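Local coordinates for cpftsy (Physcomitrella patens, PDB 4AK9), which probably serves as the GTP-dependent receptor for the chloroplast signal recognition particle, helping to deliver proteins to the thylakoid membrane, at residues 267-272 and 278-283; 192-195 and 199-202; 80-83 and 87-90. One frame throughout, in Å; residues are numbered along the deposited sequence.

How the contacts relate
The three contacts are spread along an elongated molecule built from a helical bundle and an SRP-type GTPase domain. Contact 1 lies close to the middle of the chain, where a strand of the GTPase sheet meets the helix that follows it. Contact 2 belongs to the same domain but closes a helix about 31 Å away, centre to centre. Contact 3 is in the helical bundle, about 27 Å from contact 1 and about 53 Å from contact 2 between centres; contacts 2 and 3 lie on opposite sides of the chain's centre. None touches another. Of the three, contact 1 includes what is probably part of the guanine-recognition motif; contacts 2 and 3 shape helix ends.

Contact 1 of 3, residues 267-272 and 278-283; sequences FILTKL and GGCVVS
Leu269 and Val281 form the tight part of this contact. Leu269 CD2 lies 3.7 Å from Val281 CG2 and 3.9 Å from Val281 CA, so one leucine methyl rests on both the branch and the root of the valine. Val281 can offer that branch because CG1 is anti to its backbone N (chi1 174°), which leaves CG2 anti to the carbonyl carbon and directed at the strand. Around that touch the packing is looser. The valine methyl also meets the second leucine, Val281 CG2 lying 4.1 Å from Leu272 CD1; it is thus shared by two leucines, one from the end of the strand and one from the turn after it. Cys280 SG is 4.1 Å from Leu269 CD2 and 4.3 Å from Leu272 CD2, beside the two leucine methyls without pressing on either. No hydrogen bond crosses between the segments, and all four touching side chains are buried. The solvent side is of another character: Lys271, in the turn, is exposed, takes no part in the packing and forms a salt bridge with Asp244. Thr270, Lys271 and Leu272 read as the start of the TKxD guanine-specificity motif of GTPases, and Gly278 and Gly279 close the glycine-rich turn that follows it in SRP-type members. Gly278 N bonds to Thr26 OG1, while Ser283 OG bonds to Gly62 N and Asp60 O. Strand 266-270 runs parallel between strands 238-244 and 292-296, and helix 280-288 forms the crossover of a beta-alpha-beta unit ending in strand 292-296, whose Val292 and Val295 touch Leu269 and Leu272.

Contact 2 of 3, residues 192-195 and 199-202; sequences VRRA and DFDV
Phe200 swings its CG anti to its own carbonyl carbon and beside the backbone N (chi1 -81°), which carries the ring back along the end of helix 184-197 toward Ala195 and Arg194. The turn is made one residue earlier: Asp199 takes a left-handed backbone conformation, phi 64°, and reverses the chain so that the amide of Phe200 faces the last turns of the helix. Phe200 N then donates to Ala195 O at 3.1 Å, with an N-H...O angle of 151°; the bond lies in the carbonyl plane, on a lone pair. Next to this bond the side chains close up. Ala195 CB lies 3.8 Å from Phe200 CB, and Ala195 CA lies 3.8 Å from Phe200 CD1. Arg194 O stands at the ring edge, near its plane, 4.2 Å from Phe200 CD1. The arginine side chain, extended from CB to its guanidinium, passes obliquely by the ring, with Arg194 NE 4.3 Å from Phe200 CE1, and makes weak, long ion pairs with Glu198 and Glu173. A water donates to Phe200 O at 2.7 Å and weakly to Ala195 O, bridging the two carbonyls. Beyond the contact, Arg115 pairs with the carboxylates of both Asp199 and Asp201. A 6→1 backbone bond (i+5 to i) next to a left-handed residue, with apolar side chains touching across it, resembles the hydrophobic helix end of a Schellman motif. The chemistry implies a stop signal with a buried apolar inside and a charged outside: a carbonyl of the last turn, Ala195 O, finds its donor beyond the helix end, the phenylalanine touches Ala195 and meets Lys146 in a cation-pi interaction, and the chain is released into strand 202-205.

Contact 3 of 3, residues 80-83 and 87-90; sequences GRLK and QIKE
Gln87 OE1 accepts the amide hydrogen of Lys83 N at 2.9 Å, with an N-H...O angle of 149°. The donor stands above the amide plane of the glutamine, 52° out of it, so it does not use a lone pair. Gln87 reaches back because CG is anti to its carbonyl carbon (chi1 -74°) and the chain runs extended from there, bringing OE1 over the loop just ahead of its own helix; OE1 also lies 3.5 Å from Leu82 CA. With an alanine here, the amide of Lys83 would probably lose its acceptor and the turn before the helix would be freer to move. Leu82 packs alongside the backbone of Gln87. Its CD2 sits 3.5 Å from Gln87 O and 4.0 Å from Gln87 CB, while the other methyl, Leu82 CD1, meets Ile88 CG1 at 4.3 Å. Ser84 OG accepts from Gln87 N, as an N-cap residue does, so both ends of the glutamine are engaged in starting helix 85-101. Gly80, with its positive phi, is the left-handed residue of the Schellman motif that ends helix 63-78, and Arg81 pairs with Asp76 of that helix. The contact thus lies in the tight link between two helices of the bundle: Leu82 and Ile88 both touch Ile77 of helix 63-78, and Ile88 continues inward to Leu37 of helix 32-37.

Contact 1 of 3, residues 267-272 and 278-283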
ATOM      1  N   PHE A 267     -10.472 -13.283   9.128  1.00 19.38           N
ATOM      2  CA  PHE A 267      -9.782 -12.048   9.504  1.00 15.14           C
ATOM      3  C   PHE A 267     -10.737 -11.051  10.167  1.00 14.03           C
ATOM      4  O   PHE A 267     -11.933 -11.009   9.861  1.00 17.73           O
ATOM      5  CB  PHE A 267      -9.208 -11.362   8.261  1.00 17.58           C
ATOM      6  CG  PHE A 267      -8.333 -12.244   7.425  1.00 17.16           C
ATOM      7  CD1 PHE A 267      -7.150 -12.744   7.919  1.00 19.21           C
ATOM      8  CD2 PHE A 267      -8.691 -12.532   6.102  1.00 20.66           C
ATOM      9  CE1 PHE A 267      -6.336 -13.553   7.139  1.00 20.57           C
ATOM     10  CE2 PHE A 267      -7.867 -13.349   5.299  1.00 20.13           C
ATOM     11  CZ  PHE A 267      -6.682 -13.840   5.815  1.00 19.68           C
ATOM     12  N   ILE A 268     -10.168 -10.242  11.039  1.00 15.32           N
ATOM     13  CA  ILE A 268     -10.789  -9.030  11.558  1.00 16.17           C
ATOM     14  C   ILE A 268      -9.907  -7.846  11.229  1.00 14.77           C
ATOM     15  O   ILE A 268      -8.741  -7.755  11.664  1.00 15.67           O
ATOM     16  CB  ILE A 268     -11.013  -9.141  13.087  1.00 17.72           C
ATOM     17  CG1 ILE A 268     -11.953 -10.320  13.355  1.00 18.12           C
ATOM     18  CG2 ILE A 268     -11.587  -7.751  13.665  1.00 17.81           C
ATOM     19  CD1 ILE A 268     -12.041 -10.673  14.862  1.00 20.67           C
ATOM     20  N   LEU A 269     -10.444  -6.939  10.411  1.00 18.42           N
ATOM     21  CA  LEU A 269      -9.672  -5.778   9.952  1.00 18.41           C
ATOM     22  C   LEU A 269     -10.148  -4.553  10.713  1.00 16.77           C
ATOM     23  O   LEU A 269     -11.310  -4.172  10.582  1.00 20.23           O
ATOM     24  CB  LEU A 269      -9.863  -5.555   8.438  1.00 20.66           C
ATOM     25  CG  LEU A 269      -8.821  -6.330   7.589  1.00 26.89           C
ATOM     26  CD1 LEU A 269      -8.897  -7.856   7.789  1.00 21.01           C
ATOM     27  CD2 LEU A 269      -8.967  -6.002   6.111  1.00 22.96           C
ATOM     28  N   THR A 270      -9.273  -4.003  11.533  1.00 16.75           N
ATOM     29  CA  THR A 270      -9.635  -2.892  12.419  1.00 20.82           C
ATOM     30  C   THR A 270      -9.234  -1.525  11.839  1.00 21.33           C
ATOM     31  O   THR A 270      -8.450  -1.447  10.874  1.00 18.44           O
ATOM     32  CB  THR A 270      -8.916  -3.023  13.778  1.00 22.40           C
ATOM     33  OG1 THR A 270      -7.505  -2.993  13.556  1.00 26.76           O
ATOM     34  CG2 THR A 270      -9.288  -4.323  14.488  1.00 28.93           C
ATOM     35  N   LYS A 271      -9.751  -0.467  12.464  1.00 21.45           N
ATOM     36  CA  LYS A 271      -9.327   0.915  12.211  1.00 21.60           C
ATOM     37  C   LYS A 271      -9.532   1.366  10.771  1.00 22.33           C
ATOM     38  O   LYS A 271      -8.787   2.208  10.257  1.00 23.32           O
ATOM     39  CB  LYS A 271      -7.872   1.083  12.602  1.00 23.80           C
ATOM     40  CG  LYS A 271      -7.641   0.810  14.095  1.00 28.39           C
ATOM     41  CD  LYS A 271      -6.158   0.673  14.411  1.00 31.91           C
ATOM     42  CE  LYS A 271      -5.400   1.977  14.154  1.00 39.65           C
ATOM     43  NZ  LYS A 271      -3.931   1.874  14.455  1.00 42.58           N
ATOM     44  N   LEU A 272     -10.555   0.838  10.126  1.00 18.42           N
ATOM     45  CA  LEU A 272     -10.760   1.148   8.721  1.00 23.64           C
ATOM     46  C   LEU A 272     -11.298   2.566   8.497  1.00 25.00           C
ATOM     47  O   LEU A 272     -11.191   3.122   7.400  1.00 21.45           O
ATOM     48  CB  LEU A 272     -11.655   0.103   8.070  1.00 22.31           C
ATOM     49  CG  LEU A 272     -10.937  -1.244   7.861  1.00 23.20           C
ATOM     50  CD1 LEU A 272     -11.930  -2.347   7.506  1.00 27.62           C
ATOM     51  CD2 LEU A 272      -9.868  -1.124   6.751  1.00 22.24           C
ATOM     52  N   GLY A 278      -9.171   1.155   2.011  1.00 20.46           N
ATOM     53  CA  GLY A 278     -10.185   0.131   2.246  1.00 20.56           C
ATOM     54  C   GLY A 278     -10.244  -1.036   1.254  1.00 20.29           C
ATOM     55  O   GLY A 278     -10.826  -2.092   1.575  1.00 20.54           O
ATOM     56  N   GLY A 279      -9.619  -0.875   0.087  1.00 19.35           N
ATOM     57  CA  GLY A 279      -9.507  -1.946  -0.903  1.00 22.66           C
ATOM     58  C   GLY A 279      -8.715  -3.124  -0.355  1.00 21.51           C
ATOM     59  O   GLY A 279      -8.783  -4.238  -0.889  1.00 17.57           O
ATOM     60  N   CYS A 280      -7.963  -2.901   0.734  1.00 19.51           N
ATOM     61  CA  CYS A 280      -7.185  -3.986   1.332  1.00 21.76           C
ATOM     62  C   CYS A 280      -8.079  -5.156   1.776  1.00 20.34           C
ATOM     63  O   CYS A 280      -7.644  -6.314   1.777  1.00 19.65           O
ATOM     64  CB  CYS A 280      -6.313  -3.495   2.510  1.00 19.20           C
ATOM     65  SG  CYS A 280      -7.231  -3.019   3.989  1.00 23.56           S
ATOM     66  N   VAL A 281      -9.329  -4.864   2.114  1.00 20.05           N
ATOM     67  CA  VAL A 281     -10.310  -5.915   2.402  1.00 18.02           C
ATOM     68  C   VAL A 281     -10.437  -6.898   1.225  1.00 17.25           C
ATOM     69  O   VAL A 281     -10.484  -8.133   1.414  1.00 17.35           O
ATOM     70  CB  VAL A 281     -11.680  -5.299   2.723  1.00 17.50           C
ATOM     71  CG1 VAL A 281     -12.759  -6.381   2.879  1.00 17.95           C
ATOM     72  CG2 VAL A 281     -11.580  -4.450   3.984  1.00 19.74           C
ATOM     73  N   VAL A 282     -10.544  -6.364   0.019  1.00 14.19           N
ATOM     74  CA  VAL A 282     -10.698  -7.203  -1.161  1.00 16.96           C
ATOM     75  C   VAL A 282      -9.423  -7.967  -1.452  1.00 16.41           C
ATOM     76  O   VAL A 282      -9.439  -9.168  -1.718  1.00 15.66           O
ATOM     77  CB  VAL A 282     -11.108  -6.326  -2.385  1.00 17.87           C
ATOM     78  CG1 VAL A 282     -11.357  -7.229  -3.626  1.00 17.55           C
ATOM     79  CG2 VAL A 282     -12.338  -5.521  -2.023  1.00 20.27           C
ATOM     80  N   SER A 283      -8.302  -7.279  -1.347  1.00 15.16           N
ATOM     81  CA  SER A 283      -7.013  -7.895  -1.629  1.00 18.08           C
ATOM     82  C   SER A 283      -6.708  -9.054  -0.702  1.00 17.76           C
ATOM     83  O   SER A 283      -6.170 -10.079  -1.137  1.00 16.12           O
ATOM     84  CB  SER A 283      -5.911  -6.855  -1.505  1.00 20.35           C
ATOM     85  OG  SER A 283      -6.138  -5.787  -2.447  1.00 22.27           O
TER

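Contact 2 of 3, residues 192-195 and 199-202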
ATOM      1  N   VAL A 192     -10.457 -23.234  29.204  1.00 25.66           N
ATOM      2  CA  VAL A 192     -11.339 -24.134  28.473  1.00 32.07           C
ATOM      3  C   VAL A 192     -11.980 -25.158  29.418  1.00 25.37           C
ATOM      4  O   VAL A 192     -13.196 -25.409  29.329  1.00 29.06           O
ATOM      5  CB  VAL A 192     -10.652 -24.817  27.290  1.00 28.50           C
ATOM      6  CG1 VAL A 192     -11.627 -25.729  26.596  1.00 27.46           C
ATOM      7  CG2 VAL A 192     -10.158 -23.737  26.294  1.00 29.65           C
ATOM      8  N   ARG A 193     -11.178 -25.688  30.330  1.00 31.07           N
ATOM      9  CA  ARG A 193     -11.684 -26.648  31.321  1.00 34.22           C
ATOM     10  C   ARG A 193     -12.788 -26.024  32.145  1.00 35.05           C
ATOM     11  O   ARG A 193     -13.844 -26.624  32.350  1.00 36.44           O
ATOM     12  CB  ARG A 193     -10.560 -27.100  32.251  1.00 37.66           C
ATOM     13  CG  ARG A 193      -9.550 -28.019  31.589  1.00 44.53           C
ATOM     14  CD  ARG A 193      -8.711 -28.752  32.639  1.00 51.15           C
ATOM     15  NE  ARG A 193      -7.943 -27.839  33.492  1.00 54.81           N
ATOM     16  CZ  ARG A 193      -6.718 -27.407  33.196  1.00 49.65           C
ATOM     17  NH1 ARG A 193      -6.137 -27.797  32.068  1.00 41.83           N
ATOM     18  NH2 ARG A 193      -6.068 -26.589  34.021  1.00 51.08           N
ATOM     19  N   ARG A 194     -12.542 -24.794  32.598  1.00 33.54           N
ATOM     20  CA  ARG A 194     -13.514 -24.086  33.422  1.00 36.12           C
ATOM     21  C   ARG A 194     -14.810 -23.853  32.666  1.00 35.58           C
ATOM     22  O   ARG A 194     -15.900 -23.932  33.232  1.00 34.86           O
ATOM     23  CB  ARG A 194     -12.932 -22.762  33.930  1.00 32.92           C
ATOM     24  CG  ARG A 194     -13.948 -21.942  34.708  1.00 40.70           C
ATOM     25  CD  ARG A 194     -13.331 -20.756  35.429  1.00 44.43           C
ATOM     26  NE  ARG A 194     -14.390 -19.832  35.835  1.00 45.91           N
ATOM     27  CZ  ARG A 194     -14.198 -18.563  36.167  1.00 44.05           C
ATOM     28  NH1 ARG A 194     -12.971 -18.044  36.149  1.00 41.85           N
ATOM     29  NH2 ARG A 194     -15.239 -17.809  36.503  1.00 49.85           N
ATOM     30  N   ALA A 195     -14.702 -23.586  31.368  1.00 30.70           N
ATOM     31  CA  ALA A 195     -15.893 -23.331  30.587  1.00 29.07           C
ATOM     32  C   ALA A 195     -16.715 -24.594  30.404  1.00 32.31           C
ATOM     33  O   ALA A 195     -17.937 -24.522  30.324  1.00 30.69           O
ATOM     34  CB  ALA A 195     -15.524 -22.791  29.236  1.00 30.50           C
ATOM     35  N   ASP A 199     -20.453 -24.559  32.207  1.00 39.23           N
ATOM     36  CA  ASP A 199     -21.562 -24.360  31.278  1.00 41.10           C
ATOM     37  C   ASP A 199     -21.532 -22.977  30.590  1.00 41.98           C
ATOM     38  O   ASP A 199     -22.585 -22.379  30.345  1.00 42.15           O
ATOM     39  CB  ASP A 199     -22.895 -24.564  32.031  1.00 50.91           C
ATOM     40  CG  ASP A 199     -24.040 -24.981  31.119  1.00 58.68           C
ATOM     41  OD1 ASP A 199     -24.102 -26.177  30.740  1.00 64.91           O
ATOM     42  OD2 ASP A 199     -24.887 -24.110  30.805  1.00 65.08           O
ATOM     43  N   PHE A 200     -20.330 -22.481  30.277  1.00 41.07           N
ATOM     44  CA  PHE A 200     -20.165 -21.245  29.489  1.00 37.34           C
ATOM     45  C   PHE A 200     -20.450 -21.536  28.019  1.00 29.86           C
ATOM     46  O   PHE A 200     -20.215 -22.653  27.559  1.00 33.54           O
ATOM     47  CB  PHE A 200     -18.736 -20.724  29.625  1.00 29.87           C
ATOM     48  CG  PHE A 200     -18.480 -19.940  30.893  1.00 35.64           C
ATOM     49  CD1 PHE A 200     -18.054 -20.579  32.057  1.00 42.05           C
ATOM     50  CD2 PHE A 200     -18.652 -18.558  30.917  1.00 34.46           C
ATOM     51  CE1 PHE A 200     -17.808 -19.857  33.228  1.00 37.35           C
ATOM     52  CE2 PHE A 200     -18.413 -17.828  32.080  1.00 35.30           C
ATOM     53  CZ  PHE A 200     -17.988 -18.475  33.237  1.00 45.43           C
ATOM     54  N   ASP A 201     -20.926 -20.548  27.266  1.00 29.16           N
ATOM     55  CA  ASP A 201     -21.268 -20.802  25.865  1.00 31.12           C
ATOM     56  C   ASP A 201     -20.088 -20.576  24.928  1.00 34.45           C
ATOM     57  O   ASP A 201     -19.980 -21.237  23.893  1.00 31.45           O
ATOM     58  CB  ASP A 201     -22.426 -19.927  25.417  1.00 31.97           C
ATOM     59  CG  ASP A 201     -23.698 -20.196  26.212  1.00 48.65           C
ATOM     60  OD1 ASP A 201     -24.269 -21.304  26.073  1.00 43.90           O
ATOM     61  OD2 ASP A 201     -24.132 -19.294  26.965  1.00 45.34           O
ATOM     62  N   VAL A 202     -19.226 -19.624  25.277  1.00 25.83           N
ATOM     63  CA  VAL A 202     -18.150 -19.206  24.362  1.00 28.78           C
ATOM     64  C   VAL A 202     -16.953 -18.823  25.202  1.00 25.85           C
ATOM     65  O   VAL A 202     -17.119 -18.187  26.248  1.00 29.07           O
ATOM     66  CB  VAL A 202     -18.548 -17.955  23.548  1.00 29.98           C
ATOM     67  CG1 VAL A 202     -17.372 -17.479  22.727  1.00 37.32           C
ATOM     68  CG2 VAL A 202     -19.719 -18.250  22.608  1.00 36.51           C
TER
HETATM   69  O   HOH W   1     -20.636 -25.185  28.375  1.00 44.32           O

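Contact 3 of 3, residues 80-83 and 87-90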
ATOM      1  N   GLY A  80     -18.403  -6.849 -26.491  1.00 46.13           N
ATOM      2  CA  GLY A  80     -19.638  -6.136 -26.765  1.00 41.99           C
ATOM      3  C   GLY A  80     -20.661  -6.134 -25.644  1.00 44.51           C
ATOM      4  O   GLY A  80     -21.732  -5.528 -25.796  1.00 47.11           O
ATOM      5  N   ARG A  81     -20.345  -6.790 -24.525  1.00 47.05           N
ATOM      6  CA  ARG A  81     -21.275  -6.853 -23.391  1.00 42.77           C
ATOM      7  C   ARG A  81     -21.392  -5.523 -22.643  1.00 42.36           C
ATOM      8  O   ARG A  81     -22.439  -5.213 -22.071  1.00 44.59           O
ATOM      9  CB  ARG A  81     -20.904  -7.993 -22.431  1.00 45.82           C
ATOM     10  CG  ARG A  81     -20.694  -9.325 -23.136  1.00 50.83           C
ATOM     11  CD  ARG A  81     -20.648 -10.490 -22.170  1.00 54.87           C
ATOM     12  NE  ARG A  81     -19.777 -11.536 -22.692  1.00 60.07           N
ATOM     13  CZ  ARG A  81     -18.485 -11.626 -22.396  1.00 57.51           C
ATOM     14  NH1 ARG A  81     -17.952 -10.744 -21.569  1.00 54.88           N
ATOM     15  NH2 ARG A  81     -17.733 -12.597 -22.905  1.00 61.92           N
ATOM     16  N   LEU A  82     -20.321  -4.730 -22.649  1.00 38.03           N
ATOM     17  CA  LEU A  82     -20.340  -3.441 -21.969  1.00 36.06           C
ATOM     18  C   LEU A  82     -20.116  -2.289 -22.958  1.00 32.09           C
ATOM     19  O   LEU A  82     -19.128  -2.289 -23.698  1.00 33.76           O
ATOM     20  CB  LEU A  82     -19.253  -3.393 -20.866  1.00 35.60           C
ATOM     21  CG  LEU A  82     -19.293  -4.428 -19.739  1.00 37.20           C
ATOM     22  CD1 LEU A  82     -18.004  -4.291 -18.892  1.00 29.16           C
ATOM     23  CD2 LEU A  82     -20.535  -4.230 -18.873  1.00 31.44           C
ATOM     24  N   LYS A  83     -20.984  -1.278 -22.938  1.00 32.99           N
ATOM     25  CA  LYS A  83     -20.951  -0.216 -23.954  1.00 34.73           C
ATOM     26  C   LYS A  83     -21.147   1.157 -23.397  1.00 37.49           C
ATOM     27  O   LYS A  83     -21.427   2.108 -24.138  1.00 36.85           O
ATOM     28  CB  LYS A  83     -22.055  -0.416 -24.993  1.00 36.62           C
ATOM     29  CG  LYS A  83     -21.951  -1.667 -25.779  1.00 39.24           C
ATOM     30  CD  LYS A  83     -23.163  -1.776 -26.665  1.00 48.16           C
ATOM     31  CE  LYS A  83     -23.209  -3.121 -27.330  1.00 44.71           C
ATOM     32  NZ  LYS A  83     -21.975  -3.346 -28.133  1.00 44.47           N
ATOM     33  N   GLN A  87     -22.525   1.086 -17.430  1.00 29.89           N
ATOM     34  CA  GLN A  87     -22.470  -0.375 -17.481  1.00 31.35           C
ATOM     35  C   GLN A  87     -21.139  -0.882 -16.924  1.00 31.82           C
ATOM     36  O   GLN A  87     -21.076  -1.947 -16.303  1.00 32.23           O
ATOM     37  CB  GLN A  87     -22.660  -0.894 -18.909  1.00 34.96           C
ATOM     38  CG  GLN A  87     -24.098  -0.805 -19.417  1.00 37.98           C
ATOM     39  CD  GLN A  87     -24.188  -1.075 -20.914  1.00 37.13           C
ATOM     40  OE1 GLN A  87     -23.431  -1.883 -21.473  1.00 36.11           O
ATOM     41  NE2 GLN A  87     -25.112  -0.385 -21.568  1.00 45.30           N
ATOM     42  N   ILE A  88     -20.076  -0.123 -17.181  1.00 32.22           N
ATOM     43  CA  ILE A  88     -18.742  -0.499 -16.713  1.00 29.16           C
ATOM     44  C   ILE A  88     -18.693  -0.380 -15.186  1.00 28.75           C
ATOM     45  O   ILE A  88     -18.140  -1.255 -14.502  1.00 26.95           O
ATOM     46  CB  ILE A  88     -17.677   0.382 -17.373  1.00 27.08           C
ATOM     47  CG1 ILE A  88     -17.513  -0.038 -18.838  1.00 29.62           C
ATOM     48  CG2 ILE A  88     -16.326   0.266 -16.648  1.00 27.78           C
ATOM     49  CD1 ILE A  88     -16.695   0.956 -19.643  1.00 29.16           C
ATOM     50  N   LYS A  89     -19.311   0.682 -14.677  1.00 27.78           N
ATOM     51  CA  LYS A  89     -19.440   0.925 -13.245  1.00 29.89           C
ATOM     52  C   LYS A  89     -20.183  -0.214 -12.573  1.00 34.12           C
ATOM     53  O   LYS A  89     -19.756  -0.707 -11.532  1.00 23.83           O
ATOM     54  CB  LYS A  89     -20.178   2.239 -12.998  1.00 29.51           C
ATOM     55  CG  LYS A  89     -20.449   2.555 -11.517  1.00 36.67           C
ATOM     56  CD  LYS A  89     -19.158   2.567 -10.712  1.00 39.40           C
ATOM     57  CE  LYS A  89     -19.088   3.748  -9.756  1.00 42.91           C
ATOM     58  NZ  LYS A  89     -20.322   3.925  -8.954  1.00 40.78           N
ATOM     59  N   GLU A  90     -21.293  -0.639 -13.162  1.00 29.14           N
ATOM     60  CA  GLU A  90     -21.997  -1.794 -12.621  1.00 34.24           C
ATOM     61  C   GLU A  90     -21.152  -3.045 -12.650  1.00 29.81           C
ATOM     62  O   GLU A  90     -21.201  -3.814 -11.702  1.00 26.14           O
ATOM     63  CB  GLU A  90     -23.345  -2.034 -13.327  1.00 34.82           C
ATOM     64  CG  GLU A  90     -24.492  -1.248 -12.691  1.00 46.88           C
ATOM     65  CD  GLU A  90     -24.482  -1.300 -11.151  1.00 58.49           C
ATOM     66  OE1 GLU A  90     -24.543  -2.418 -10.575  1.00 58.16           O
ATOM     67  OE2 GLU A  90     -24.416  -0.213 -10.522  1.00 59.59           O
TER